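Local coordinates for activator of Hsp90 ATPase homologue 1/2-like C-terminal domain-containing protein (Nitrosomonas europaea, PDB 1XFS) that is of unknown function but belongs to the AHA1 family, with a Bet v 1-like fold that in relatives often encloses a ligand-binding cavity, at residues Ile118-Thr123 against Thr127-Cys132; Trp38-Pro43 against Thr61-Pro66; Cys76-Thr81 against Ser90-Asn95; Asn23-Gly28 against Glu162-Glu167; Leu12-Glu17 against Thr155-Leu160. One frame throughout, in Å; residues are numbered along the deposited sequence.

Contact 1: residues Ile118-Thr123 against Thr127-Cys132; sequences IELQPT and TRYTAC
I118 and Y129 meet obliquely on the inner face of an antiparallel beta hairpin in the Bet v 1-like sheet. I118 CG2 stands 3.5 Å from Y129 CE2, while I118 CD1 reaches Y129 OH at 3.2 Å. With CG anti to the backbone N (chi1 170°), the Y129 ring leans forward along its strand, toward A131 and so toward I118. L120 follows on the same face, its CD2 3.9 Å from Y129 CD2 and its CB beside T127 CG2; V25 of helix 22-30 packs on both L120 and T127. On the other face Q121 and R128 run side by side, the Q121 amide over one face of the guanidinium with the planes 34° apart; R128 NE is salt-bridged to E17 of the adjoining strand. The hydrogen-bonded pairs E119-T130 and Q121-R128 fix this register, R128 N giving a nearly straight bond (178°) to Q121 O. I118 CD1 also comes within 3.3 Å of A131 CB, closer than usual for two carbons.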
# COMPACT_ATOMS: atom_id res chain seq x y z
N ILE A 118 10.30 1.82 -8.57
CA ILE A 118 11.27 1.57 -9.62
C ILE A 118 10.68 2.08 -10.93
O ILE A 118 9.60 1.66 -11.33
CB ILE A 118 11.56 0.07 -9.78
CG1 ILE A 118 12.06 -0.51 -8.46
CG2 ILE A 118 12.57 -0.15 -10.90
CD1 ILE A 118 13.27 0.20 -7.88
N GLU A 119 11.37 3.01 -11.59
CA GLU A 119 10.89 3.54 -12.85
C GLU A 119 11.86 3.22 -13.98
O GLU A 119 13.07 3.35 -13.81
CB GLU A 119 10.67 5.05 -12.75
CG GLU A 119 9.56 5.44 -11.79
CD GLU A 119 9.25 6.92 -11.84
OE1 GLU A 119 8.29 7.35 -11.16
OE2 GLU A 119 9.97 7.67 -12.55
N LEU A 120 11.33 2.80 -15.12
CA LEU A 120 12.16 2.46 -16.27
C LEU A 120 11.83 3.35 -17.45
O LEU A 120 10.68 3.75 -17.65
CB LEU A 120 11.95 1.01 -16.68
CG LEU A 120 12.20 -0.09 -15.65
CD1 LEU A 120 11.88 -1.43 -16.29
CD2 LEU A 120 13.65 -0.05 -15.19
N GLN A 121 12.84 3.66 -18.24
CA GLN A 121 12.65 4.50 -19.41
C GLN A 121 13.60 4.01 -20.49
O GLN A 121 14.80 3.96 -20.29
CB GLN A 121 12.94 5.96 -19.06
CG GLN A 121 12.70 6.94 -20.20
CD GLN A 121 12.93 8.38 -19.76
OE1 GLN A 121 12.22 8.91 -18.90
NE2 GLN A 121 13.93 9.03 -20.35
N PRO A 122 13.06 3.61 -21.65
CA PRO A 122 13.96 3.14 -22.70
C PRO A 122 14.80 4.29 -23.25
O PRO A 122 14.34 5.43 -23.31
CB PRO A 122 13.00 2.55 -23.74
CG PRO A 122 11.75 3.34 -23.56
CD PRO A 122 11.65 3.49 -22.05
N THR A 123 16.04 3.98 -23.62
CA THR A 123 16.95 4.97 -24.18
C THR A 123 17.47 4.44 -25.50
O THR A 123 17.12 3.33 -25.90
CB THR A 123 18.17 5.22 -23.26
OG1 THR A 123 18.92 4.00 -23.14
CG2 THR A 123 17.72 5.68 -21.89
N THR A 127 18.30 1.01 -21.16
CA THR A 127 17.22 1.41 -20.27
C THR A 127 17.73 2.27 -19.12
O THR A 127 18.77 1.98 -18.53
CB THR A 127 16.50 0.20 -19.64
OG1 THR A 127 16.14 -0.73 -20.67
CG2 THR A 127 15.23 0.64 -18.91
N ARG A 128 17.00 3.34 -18.82
CA ARG A 128 17.36 4.22 -17.72
C ARG A 128 16.61 3.66 -16.52
O ARG A 128 15.38 3.53 -16.55
CB ARG A 128 16.94 5.66 -18.02
CG ARG A 128 17.30 6.65 -16.92
CD ARG A 128 17.19 8.07 -17.44
NE ARG A 128 18.03 8.25 -18.62
CZ ARG A 128 18.17 9.39 -19.28
NH1 ARG A 128 17.52 10.48 -18.87
NH2 ARG A 128 18.96 9.46 -20.34
N TYR A 129 17.35 3.32 -15.47
CA TYR A 129 16.79 2.76 -14.26
C TYR A 129 16.85 3.74 -13.10
O TYR A 129 17.91 4.26 -12.77
CB TYR A 129 17.55 1.48 -13.88
CG TYR A 129 17.23 0.91 -12.51
CD1 TYR A 129 17.79 1.45 -11.36
CD2 TYR A 129 16.34 -0.16 -12.38
CE1 TYR A 129 17.48 0.94 -10.10
CE2 TYR A 129 16.02 -0.68 -11.12
CZ TYR A 129 16.59 -0.12 -9.98
OH TYR A 129 16.27 -0.61 -8.74
N THR A 130 15.70 3.99 -12.49
CA THR A 130 15.65 4.91 -11.36
C THR A 130 14.96 4.19 -10.20
O THR A 130 13.85 3.68 -10.35
CB THR A 130 14.87 6.20 -11.74
OG1 THR A 130 15.53 6.85 -12.83
CG2 THR A 130 14.81 7.16 -10.56
N ALA A 131 15.63 4.13 -9.06
CA ALA A 131 15.07 3.47 -7.88
C ALA A 131 15.02 4.42 -6.70
O ALA A 131 16.01 5.08 -6.37
CB ALA A 131 15.90 2.23 -7.51
N CYS A 132 13.86 4.51 -6.06
CA CYS A 132 13.68 5.38 -4.90
C CYS A 132 13.13 4.56 -3.75
O CYS A 132 12.17 3.81 -3.92
CB CYS A 132 12.71 6.53 -5.21
SG CYS A 132 12.33 7.61 -3.79

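Contact 2: residues Trp38-Pro43 against Thr61-Pro66; sequences WFVPKP and TVMQDP
V40 lays its CG1 methyl against the bent end of M63, a selenomethionine, where the segment between helix 32-35 and strand 45-51 passes over strand 58-64 of the Bet v 1-like sheet. The two side chains run antiparallel alongside one another, so that one methyl of V40 meets several atoms of its partner: V40 CG1 is 3.8 Å from M63 CG and 4.1 Å from M63 SE. The bend at chi3 (66°) folds the chain end of M63 back over that methyl, making the contact a hook around CG1 and not a meeting of chain ends. From V40 to P43 and from M63 to P66 the backbones run nearly parallel (19° apart), and at the far end the rings of P43 and P66 touch near the surface, P43 CG to P66 CB. W44 packs on both M63 and P66, next to this pair of contacts. Behind the segment 38-43, Q159 of helix 149-167 accepts a hydrogen bond from K42 N and donates one to V40 O, fixing the backbone on both sides of P41. Contact between the segments is wholly apolar, and its shortest approach is V40 CG1 to M63 CE at 3.5 Å.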
# COMPACT_ATOMS: atom_id res chain seq x y z
N TRP A 38 20.27 -11.71 -8.48
CA TRP A 38 20.83 -10.35 -8.46
C TRP A 38 20.26 -9.42 -7.39
O TRP A 38 20.90 -8.44 -7.01
CB TRP A 38 20.62 -9.68 -9.82
CG TRP A 38 19.18 -9.28 -10.07
CD1 TRP A 38 18.22 -10.03 -10.70
CD2 TRP A 38 18.54 -8.06 -9.68
NE1 TRP A 38 17.03 -9.35 -10.71
CE2 TRP A 38 17.19 -8.13 -10.09
CE3 TRP A 38 18.98 -6.90 -9.01
CZ2 TRP A 38 16.28 -7.10 -9.87
CZ3 TRP A 38 18.07 -5.87 -8.78
CH2 TRP A 38 16.73 -5.98 -9.21
N PHE A 39 19.05 -9.72 -6.93
CA PHE A 39 18.34 -8.90 -5.95
C PHE A 39 19.11 -8.53 -4.69
O PHE A 39 18.88 -7.47 -4.11
CB PHE A 39 17.02 -9.59 -5.57
CG PHE A 39 16.01 -8.68 -4.95
CD1 PHE A 39 15.48 -7.60 -5.66
CD2 PHE A 39 15.57 -8.91 -3.65
CE1 PHE A 39 14.51 -6.77 -5.08
CE2 PHE A 39 14.60 -8.09 -3.06
CZ PHE A 39 14.07 -7.02 -3.78
N VAL A 40 20.03 -9.40 -4.27
CA VAL A 40 20.84 -9.11 -3.09
C VAL A 40 22.30 -9.10 -3.50
O VAL A 40 22.73 -9.86 -4.37
CB VAL A 40 20.63 -10.17 -1.97
CG1 VAL A 40 19.19 -10.09 -1.46
CG2 VAL A 40 20.94 -11.56 -2.48
N PRO A 41 23.09 -8.19 -2.91
CA PRO A 41 24.52 -8.07 -3.21
C PRO A 41 25.33 -9.21 -2.60
O PRO A 41 25.23 -9.46 -1.40
CB PRO A 41 24.87 -6.71 -2.63
CG PRO A 41 23.98 -6.64 -1.43
CD PRO A 41 22.66 -7.14 -1.97
N LYS A 42 26.11 -9.89 -3.43
CA LYS A 42 26.95 -10.99 -2.96
C LYS A 42 27.87 -10.43 -1.88
O LYS A 42 28.14 -9.23 -1.85
CB LYS A 42 27.77 -11.55 -4.12
CG LYS A 42 26.93 -12.04 -5.29
CD LYS A 42 27.80 -12.63 -6.39
CE LYS A 42 26.93 -13.16 -7.53
NZ LYS A 42 27.74 -13.78 -8.62
N PRO A 43 28.40 -11.31 -1.01
CA PRO A 43 28.18 -12.75 -0.94
C PRO A 43 26.79 -13.19 -0.52
O PRO A 43 26.50 -14.39 -0.46
CB PRO A 43 29.26 -13.22 0.03
CG PRO A 43 29.34 -12.07 0.98
CD PRO A 43 29.33 -10.88 0.06
N THR A 61 10.58 -13.13 -0.18
CA THR A 61 11.96 -13.51 -0.44
C THR A 61 12.64 -13.94 0.85
O THR A 61 12.28 -13.49 1.93
CB THR A 61 12.76 -12.34 -1.05
OG1 THR A 61 12.76 -11.24 -0.14
CG2 THR A 61 12.14 -11.90 -2.37
N VAL A 62 13.59 -14.86 0.74
CA VAL A 62 14.34 -15.31 1.90
C VAL A 62 15.79 -14.98 1.61
O VAL A 62 16.39 -15.55 0.70
CB VAL A 62 14.20 -16.82 2.15
CG1 VAL A 62 15.07 -17.22 3.35
CG2 VAL A 62 12.75 -17.17 2.41
N MSE A 63 16.34 -14.04 2.37
CA MSE A 63 17.72 -13.62 2.21
C MSE A 63 18.64 -14.35 3.18
O MSE A 63 18.28 -14.57 4.34
CB MSE A 63 17.83 -12.11 2.44
CG MSE A 63 17.08 -11.27 1.43
SE MSE A 63 17.00 -9.42 1.96
CE MSE A 63 18.88 -9.00 1.82
N GLN A 64 19.81 -14.73 2.70
CA GLN A 64 20.79 -15.42 3.53
C GLN A 64 22.08 -14.60 3.54
O GLN A 64 22.61 -14.25 2.47
CB GLN A 64 21.07 -16.82 2.99
CG GLN A 64 21.98 -17.66 3.88
CD GLN A 64 22.22 -19.05 3.33
OE1 GLN A 64 21.29 -19.86 3.21
NE2 GLN A 64 23.47 -19.34 2.98
N ASP A 65 22.56 -14.27 4.73
CA ASP A 65 23.79 -13.48 4.84
C ASP A 65 25.00 -14.41 4.80
O ASP A 65 24.85 -15.63 4.81
CB ASP A 65 23.79 -12.64 6.13
CG ASP A 65 23.70 -13.47 7.40
OD1 ASP A 65 24.10 -14.64 7.38
OD2 ASP A 65 23.23 -12.93 8.42
N PRO A 66 26.22 -13.85 4.73
CA PRO A 66 27.41 -14.70 4.69
C PRO A 66 27.58 -15.57 5.93
O PRO A 66 28.29 -16.58 5.90
CB PRO A 66 28.55 -13.70 4.49
CG PRO A 66 28.03 -12.47 5.15
CD PRO A 66 26.60 -12.43 4.70

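Contact 3: residues Cys76-Thr81 against Ser90-Asn95; sequences CFLEVT and SALVKN
The backbones of C76-T81 and S90-N95 approach at one end, where C76 CA lies 4.8 Å from V93 CA, and then diverge, joining strand 70-81 of the Bet v 1-like sheet to the segment after strand 85-89. C76 N comes within 3.3 Å of L92 O, but the angle is too poor for a hydrogen bond; the ladder of C76 runs to T89, at the end of strand 85-89. Past C76 the strand carries a classic beta bulge, L78 and E79 both facing I87 of that neighbour. The side chain of C76 does most of the touching. Its CB sits 3.3 Å from V93 O and 4.0 Å from L92 CB. The thiol swings to the side away from its own amide (chi1 -175°), which places SG 3.3 Å from V93 O. L78 and L92 meet by single methyls, CD2 of L78 to CD1 of L92 at 4.2 Å, their chains roughly perpendicular. Both leucines also serve the dimer: L78 packs on Y96 of the second subunit, and L92 on A91 of that subunit. E79, beside its bulge partner L78, takes a hydrogen bond from T81 OG1 on its anti lone pair and is salt-bridged to R85. With backbone carbonyls crowding a cysteine and methyls touching loosely, the two segments are held by burial and van der Waals contact, probably reinforced by the subunit interface.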
# COMPACT_ATOMS: atom_id res chain seq x y z
N CYS A 76 4.38 -6.37 -0.40
CA CYS A 76 3.17 -6.33 -1.22
C CYS A 76 3.36 -5.40 -2.42
O CYS A 76 3.87 -4.30 -2.27
CB CYS A 76 2.01 -5.81 -0.35
SG CYS A 76 0.39 -5.80 -1.11
N PHE A 77 2.95 -5.83 -3.61
CA PHE A 77 3.05 -4.97 -4.78
C PHE A 77 1.91 -3.94 -4.72
O PHE A 77 0.80 -4.26 -4.32
CB PHE A 77 2.95 -5.79 -6.08
CG PHE A 77 4.19 -6.60 -6.37
CD1 PHE A 77 5.38 -5.96 -6.71
CD2 PHE A 77 4.17 -7.98 -6.26
CE1 PHE A 77 6.55 -6.71 -6.94
CE2 PHE A 77 5.33 -8.74 -6.48
CZ PHE A 77 6.52 -8.10 -6.82
N LEU A 78 2.21 -2.71 -5.11
CA LEU A 78 1.21 -1.64 -5.09
C LEU A 78 0.85 -1.15 -6.48
O LEU A 78 -0.28 -0.73 -6.73
CB LEU A 78 1.72 -0.47 -4.26
CG LEU A 78 2.09 -0.82 -2.82
CD1 LEU A 78 2.66 0.42 -2.13
CD2 LEU A 78 0.86 -1.32 -2.06
N GLU A 79 1.83 -1.18 -7.38
CA GLU A 79 1.61 -0.77 -8.76
C GLU A 79 2.47 -1.61 -9.67
O GLU A 79 3.65 -1.86 -9.38
CB GLU A 79 1.94 0.72 -8.97
CG GLU A 79 1.76 1.15 -10.43
CD GLU A 79 2.16 2.58 -10.71
OE1 GLU A 79 2.49 2.88 -11.88
OE2 GLU A 79 2.13 3.42 -9.79
N VAL A 80 1.88 -2.07 -10.76
CA VAL A 80 2.57 -2.87 -11.75
C VAL A 80 2.19 -2.31 -13.10
O VAL A 80 1.15 -2.64 -13.66
CB VAL A 80 2.16 -4.36 -11.69
CG1 VAL A 80 2.97 -5.16 -12.71
CG2 VAL A 80 2.40 -4.92 -10.29
N THR A 81 3.03 -1.42 -13.62
CA THR A 81 2.79 -0.81 -14.92
C THR A 81 3.88 -1.38 -15.81
O THR A 81 5.03 -0.97 -15.75
CB THR A 81 2.85 0.73 -14.80
OG1 THR A 81 1.89 1.16 -13.82
CG2 THR A 81 2.51 1.40 -16.13
N SER A 90 7.14 -2.88 2.12
CA SER A 90 7.30 -3.87 3.17
C SER A 90 6.41 -3.48 4.34
O SER A 90 6.38 -4.16 5.36
CB SER A 90 8.77 -4.00 3.60
OG SER A 90 9.29 -2.79 4.09
N ALA A 91 5.66 -2.39 4.18
CA ALA A 91 4.76 -1.91 5.23
C ALA A 91 3.47 -2.73 5.18
O ALA A 91 2.68 -2.74 6.13
CB ALA A 91 4.43 -0.43 5.03
N LEU A 92 3.27 -3.42 4.06
CA LEU A 92 2.09 -4.26 3.87
C LEU A 92 2.53 -5.62 3.35
O LEU A 92 3.59 -5.75 2.74
CB LEU A 92 1.15 -3.63 2.84
CG LEU A 92 0.59 -2.22 3.07
CD1 LEU A 92 -0.31 -1.84 1.90
CD2 LEU A 92 -0.20 -2.19 4.38
N VAL A 93 1.70 -6.63 3.59
CA VAL A 93 1.98 -7.97 3.10
C VAL A 93 0.86 -8.37 2.14
O VAL A 93 0.11 -7.51 1.67
CB VAL A 93 2.11 -9.00 4.27
CG1 VAL A 93 3.35 -8.68 5.11
CG2 VAL A 93 0.86 -9.00 5.14
N LYS A 94 0.75 -9.65 1.84
CA LYS A 94 -0.27 -10.12 0.90
C LYS A 94 -1.66 -9.53 1.13
O LYS A 94 -2.11 -9.38 2.28
CB LYS A 94 -0.35 -11.65 0.93
CG LYS A 94 -1.35 -12.26 -0.04
CD LYS A 94 -1.34 -13.78 0.02
CE LYS A 94 -2.33 -14.39 -0.96
NZ LYS A 94 -2.39 -15.87 -0.87
N ASN A 95 -2.33 -9.20 0.04
CA ASN A 95 -3.69 -8.65 0.05
C ASN A 95 -3.79 -7.30 0.78
O ASN A 95 -4.86 -6.94 1.27
CB ASN A 95 -4.66 -9.67 0.67
CG ASN A 95 -4.83 -10.91 -0.19
OD1 ASN A 95 -5.03 -12.01 0.32
ND2 ASN A 95 -4.77 -10.73 -1.51

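Contact 4: residues Asn23-Gly28 against Glu162-Glu167; sequences NLVWRG and ELLKQE
L164 pushes its two methyls into the backbone of helix 22-30, a contact between this helix and the long C-terminal helix of the Bet v 1-like fold. CD1 rests 3.6 Å from V25 CA, and CD2 lies 3.7 Å from L24 O, so the leucine meets main chain more than side chain. Its chi1 of -63° sets CG anti to the carbonyl carbon, and an extended chi2 carries both methyls across to the other helix. The V25 side chain offers just one methyl, CG2, at 4.1 Å from L164 CD1, and the two side chains cross at about a right angle. One turn on, G28 brings its CA beside the same leucine; with no side chain there, the L164 methyl can sit close to the helix. L24 O, though touched by both methyls, is bonded within its own helix to G28 N.

In the next shell, V25 packs on L120 of the sheet, G28 O receives the indole N-H of W38, and L24 touches K168 beyond the segment 162-167. The short axes make an angle of 117° and pass 10.3 Å apart, a separation bridged largely by a single residue. Even at G28, the CA stays 4.3 Å from L164 CD2.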
# COMPACT_ATOMS: atom_id res chain seq x y z
N ASN A 23 12.39 -4.38 -22.08
CA ASN A 23 11.62 -5.61 -21.92
C ASN A 23 12.40 -6.62 -21.07
O ASN A 23 11.83 -7.29 -20.21
CB ASN A 23 11.27 -6.22 -23.28
CG ASN A 23 12.48 -6.68 -24.06
OD1 ASN A 23 13.41 -5.90 -24.31
ND2 ASN A 23 12.49 -7.94 -24.46
N LEU A 24 13.71 -6.70 -21.29
CA LEU A 24 14.54 -7.62 -20.52
C LEU A 24 14.71 -7.17 -19.08
O LEU A 24 14.65 -7.98 -18.16
CB LEU A 24 15.91 -7.78 -21.17
CG LEU A 24 15.94 -8.50 -22.51
CD1 LEU A 24 17.38 -8.61 -22.98
CD2 LEU A 24 15.32 -9.89 -22.37
N VAL A 25 14.92 -5.87 -18.89
CA VAL A 25 15.08 -5.33 -17.55
C VAL A 25 13.82 -5.62 -16.75
O VAL A 25 13.89 -6.02 -15.58
CB VAL A 25 15.32 -3.80 -17.59
CG1 VAL A 25 15.36 -3.24 -16.17
CG2 VAL A 25 16.64 -3.51 -18.30
N TRP A 26 12.67 -5.43 -17.38
CA TRP A 26 11.41 -5.68 -16.69
C TRP A 26 11.33 -7.13 -16.24
O TRP A 26 10.88 -7.40 -15.13
CB TRP A 26 10.23 -5.35 -17.60
CG TRP A 26 8.90 -5.55 -16.92
CD1 TRP A 26 8.01 -6.55 -17.14
CD2 TRP A 26 8.32 -4.70 -15.92
NE1 TRP A 26 6.89 -6.38 -16.33
CE2 TRP A 26 7.06 -5.25 -15.58
CE3 TRP A 26 8.73 -3.52 -15.28
CZ2 TRP A 26 6.22 -4.67 -14.63
CZ3 TRP A 26 7.89 -2.93 -14.33
CH2 TRP A 26 6.65 -3.51 -14.02
N ARG A 27 11.76 -8.06 -17.08
CA ARG A 27 11.71 -9.46 -16.68
C ARG A 27 12.64 -9.71 -15.49
O ARG A 27 12.32 -10.47 -14.58
CB ARG A 27 12.08 -10.37 -17.85
CG ARG A 27 11.08 -10.31 -19.00
CD ARG A 27 11.47 -11.26 -20.12
NE ARG A 27 11.52 -12.64 -19.65
CZ ARG A 27 11.87 -13.67 -20.41
NH1 ARG A 27 12.20 -13.49 -21.68
NH2 ARG A 27 11.89 -14.90 -19.90
N GLY A 28 13.79 -9.05 -15.50
CA GLY A 28 14.72 -9.21 -14.40
C GLY A 28 14.15 -8.73 -13.07
O GLY A 28 14.44 -9.29 -12.01
N GLU A 162 24.65 -7.45 -15.47
CA GLU A 162 25.53 -8.56 -15.82
C GLU A 162 24.75 -9.82 -16.15
O GLU A 162 25.08 -10.56 -17.08
CB GLU A 162 26.50 -8.84 -14.66
CG GLU A 162 27.43 -10.01 -14.90
CD GLU A 162 28.33 -10.29 -13.70
OE1 GLU A 162 27.80 -10.66 -12.63
OE2 GLU A 162 29.56 -10.13 -13.84
N LEU A 163 23.69 -10.07 -15.38
CA LEU A 163 22.85 -11.24 -15.57
C LEU A 163 22.09 -11.22 -16.89
O LEU A 163 22.09 -12.20 -17.64
CB LEU A 163 21.84 -11.34 -14.42
CG LEU A 163 20.77 -12.44 -14.53
CD1 LEU A 163 21.42 -13.81 -14.42
CD2 LEU A 163 19.73 -12.25 -13.42
N LEU A 164 21.44 -10.09 -17.18
CA LEU A 164 20.65 -9.95 -18.40
C LEU A 164 21.48 -10.03 -19.67
O LEU A 164 21.01 -10.50 -20.70
CB LEU A 164 19.87 -8.63 -18.35
CG LEU A 164 18.85 -8.55 -17.21
CD1 LEU A 164 18.17 -7.19 -17.22
CD2 LEU A 164 17.82 -9.67 -17.35
N LYS A 165 22.73 -9.57 -19.61
CA LYS A 165 23.59 -9.61 -20.78
C LYS A 165 23.98 -11.03 -21.17
O LYS A 165 24.06 -11.35 -22.36
CB LYS A 165 24.84 -8.77 -20.55
CG LYS A 165 24.58 -7.27 -20.57
CD LYS A 165 25.86 -6.48 -20.41
CE LYS A 165 25.59 -4.99 -20.48
NZ LYS A 165 26.83 -4.20 -20.24
N GLN A 166 24.22 -11.89 -20.18
CA GLN A 166 24.61 -13.27 -20.47
C GLN A 166 23.44 -14.22 -20.67
O GLN A 166 23.60 -15.28 -21.29
CB GLN A 166 25.51 -13.79 -19.35
CG GLN A 166 26.82 -13.02 -19.22
CD GLN A 166 27.58 -12.94 -20.53
OE1 GLN A 166 27.99 -13.96 -21.09
NE2 GLN A 166 27.77 -11.72 -21.04
N GLU A 167 22.27 -13.85 -20.17
CA GLU A 167 21.09 -14.69 -20.32
C GLU A 167 20.24 -14.14 -21.47
O GLU A 167 19.23 -14.72 -21.85
CB GLU A 167 20.27 -14.68 -19.02
CG GLU A 167 19.14 -15.70 -18.98
CD GLU A 167 19.64 -17.13 -18.80
OE1 GLU A 167 20.44 -17.60 -19.63
OE2 GLU A 167 19.22 -17.78 -17.82

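Contact 5: residues Leu12-Glu17 against Thr155-Leu160; sequences LMLKRE and TTITQL
Successive bends in R16, at chi2 (-78°) and chi3 (-67°), curl its chain back so that the guanidinium lies over I157 and reaches T158. The methyl CG2 of I157 sits 4.0 Å above the centre of one guanidinium face, and R16 CB and CG pass along the same methyl in the opposite sense. At the group's edge, R16 NH2 donates to T158 OG1 over 2.9 Å, with an N-H...O angle of 161° and the oxygen close to the guanidinium plane. R16 NH1 has a second acceptor in G154 O, to which T158 OG1 is also bonded, so the arginine is gripped at two nitrogens and its rotation restricted. L14, two residues earlier on the same face, adds its CD2 at 4.2 Å from I157 CG1. This joins strand 11-18, an outermost strand of the chain's sheet, to helix 149-167, the two segments running in nearly the same direction. Y129 of the adjoining strand 127-134 also packs on I157, and W153 of the helix packs on L14.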
# COMPACT_ATOMS: atom_id res chain seq x y z
N LEU A 12 15.62 7.99 -0.48
CA LEU A 12 16.95 7.76 -1.02
C LEU A 12 16.74 7.35 -2.47
O LEU A 12 15.88 6.51 -2.77
CB LEU A 12 17.67 6.66 -0.24
CG LEU A 12 18.01 6.99 1.22
CD1 LEU A 12 18.67 5.78 1.88
CD2 LEU A 12 18.94 8.20 1.27
N MSE A 13 17.50 7.94 -3.38
CA MSE A 13 17.34 7.63 -4.80
C MSE A 13 18.63 7.12 -5.45
O MSE A 13 19.73 7.42 -4.99
CB MSE A 13 16.85 8.87 -5.56
CG MSE A 13 16.47 8.60 -7.01
SE MSE A 13 15.76 10.15 -7.94
CE MSE A 13 17.39 10.75 -8.79
N LEU A 14 18.47 6.35 -6.52
CA LEU A 14 19.59 5.79 -7.26
C LEU A 14 19.23 5.75 -8.75
O LEU A 14 18.19 5.22 -9.12
CB LEU A 14 19.90 4.38 -6.77
CG LEU A 14 21.07 3.63 -7.40
CD1 LEU A 14 22.37 4.38 -7.15
CD2 LEU A 14 21.15 2.23 -6.83
N LYS A 15 20.08 6.34 -9.59
CA LYS A 15 19.82 6.34 -11.03
C LYS A 15 20.96 5.64 -11.76
O LYS A 15 22.13 5.92 -11.50
CB LYS A 15 19.66 7.77 -11.55
CG LYS A 15 19.18 7.83 -13.00
CD LYS A 15 19.00 9.27 -13.49
CE LYS A 15 20.33 9.97 -13.66
NZ LYS A 15 21.18 9.29 -14.68
N ARG A 16 20.62 4.74 -12.68
CA ARG A 16 21.63 4.01 -13.43
C ARG A 16 21.22 3.81 -14.88
O ARG A 16 20.03 3.86 -15.21
CB ARG A 16 21.88 2.64 -12.78
CG ARG A 16 22.55 2.72 -11.40
CD ARG A 16 24.04 2.98 -11.54
NE ARG A 16 24.70 1.84 -12.17
CZ ARG A 16 25.06 0.74 -11.51
NH1 ARG A 16 24.83 0.63 -10.21
NH2 ARG A 16 25.62 -0.27 -12.16
N GLU A 17 22.20 3.60 -15.75
CA GLU A 17 21.93 3.37 -17.17
C GLU A 17 22.40 1.96 -17.49
O GLU A 17 23.57 1.63 -17.30
CB GLU A 17 22.71 4.38 -18.03
CG GLU A 17 22.40 5.84 -17.75
CD GLU A 17 21.03 6.26 -18.26
OE1 GLU A 17 20.62 7.41 -17.98
OE2 GLU A 17 20.36 5.45 -18.93
N THR A 155 25.28 -2.13 -6.14
CA THR A 155 25.84 -3.43 -6.48
C THR A 155 24.79 -4.35 -7.10
O THR A 155 25.08 -5.10 -8.04
CB THR A 155 26.45 -4.11 -5.24
OG1 THR A 155 27.59 -3.37 -4.80
CG2 THR A 155 26.89 -5.54 -5.56
N THR A 156 23.57 -4.29 -6.59
CA THR A 156 22.52 -5.16 -7.13
C THR A 156 22.21 -4.80 -8.58
O THR A 156 21.97 -5.68 -9.39
CB THR A 156 21.21 -5.11 -6.28
OG1 THR A 156 20.60 -3.82 -6.39
CG2 THR A 156 21.51 -5.41 -4.83
N ILE A 157 22.23 -3.51 -8.90
CA ILE A 157 21.95 -3.09 -10.27
C ILE A 157 23.06 -3.58 -11.19
O ILE A 157 22.80 -3.98 -12.33
CB ILE A 157 21.83 -1.55 -10.37
CG1 ILE A 157 20.78 -1.05 -9.38
CG2 ILE A 157 21.44 -1.15 -11.79
CD1 ILE A 157 19.43 -1.72 -9.50
N THR A 158 24.29 -3.58 -10.71
CA THR A 158 25.42 -4.05 -11.51
C THR A 158 25.25 -5.54 -11.78
O THR A 158 25.51 -6.02 -12.89
CB THR A 158 26.76 -3.78 -10.81
OG1 THR A 158 26.95 -2.36 -10.70
CG2 THR A 158 27.92 -4.38 -11.59
N GLN A 159 24.81 -6.28 -10.77
CA GLN A 159 24.59 -7.71 -10.91
C GLN A 159 23.46 -7.98 -11.89
O GLN A 159 23.48 -8.94 -12.65
CB GLN A 159 24.27 -8.33 -9.54
CG GLN A 159 25.43 -8.23 -8.56
CD GLN A 159 25.09 -8.72 -7.17
OE1 GLN A 159 25.96 -8.79 -6.30
NE2 GLN A 159 23.82 -9.06 -6.94
N LEU A 160 22.45 -7.10 -11.86
CA LEU A 160 21.31 -7.24 -12.76
C LEU A 160 21.75 -7.10 -14.21
O LEU A 160 21.44 -7.96 -15.05
CB LEU A 160 20.26 -6.18 -12.44
CG LEU A 160 19.06 -6.09 -13.39
CD1 LEU A 160 18.34 -7.43 -13.46
CD2 LEU A 160 18.10 -5.00 -12.90

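In the fold
Contacts 3 and 4 are buried, while contacts 1, 2 and 5 each combine buried and more open residues. Contact 1 alone is a regular backbone ladder; contacts 2, 3 and 4 rely on apolar or van der Waals touch, and contact 5 adds an arginine-threonine bond near the surface. Helix 149-167 links contacts 4 and 5 directly and reaches contact 2 through Q159. Strands 11-18 and 127-134 are sheet neighbours, so contacts 5 and 1 share backbone bonds and Y129 touches I157. Contact 4 meets contact 1 through V25, and contact 3 through W26. Contact 3, about 21 Å from contact 5 between centres, lies at the subunit interface.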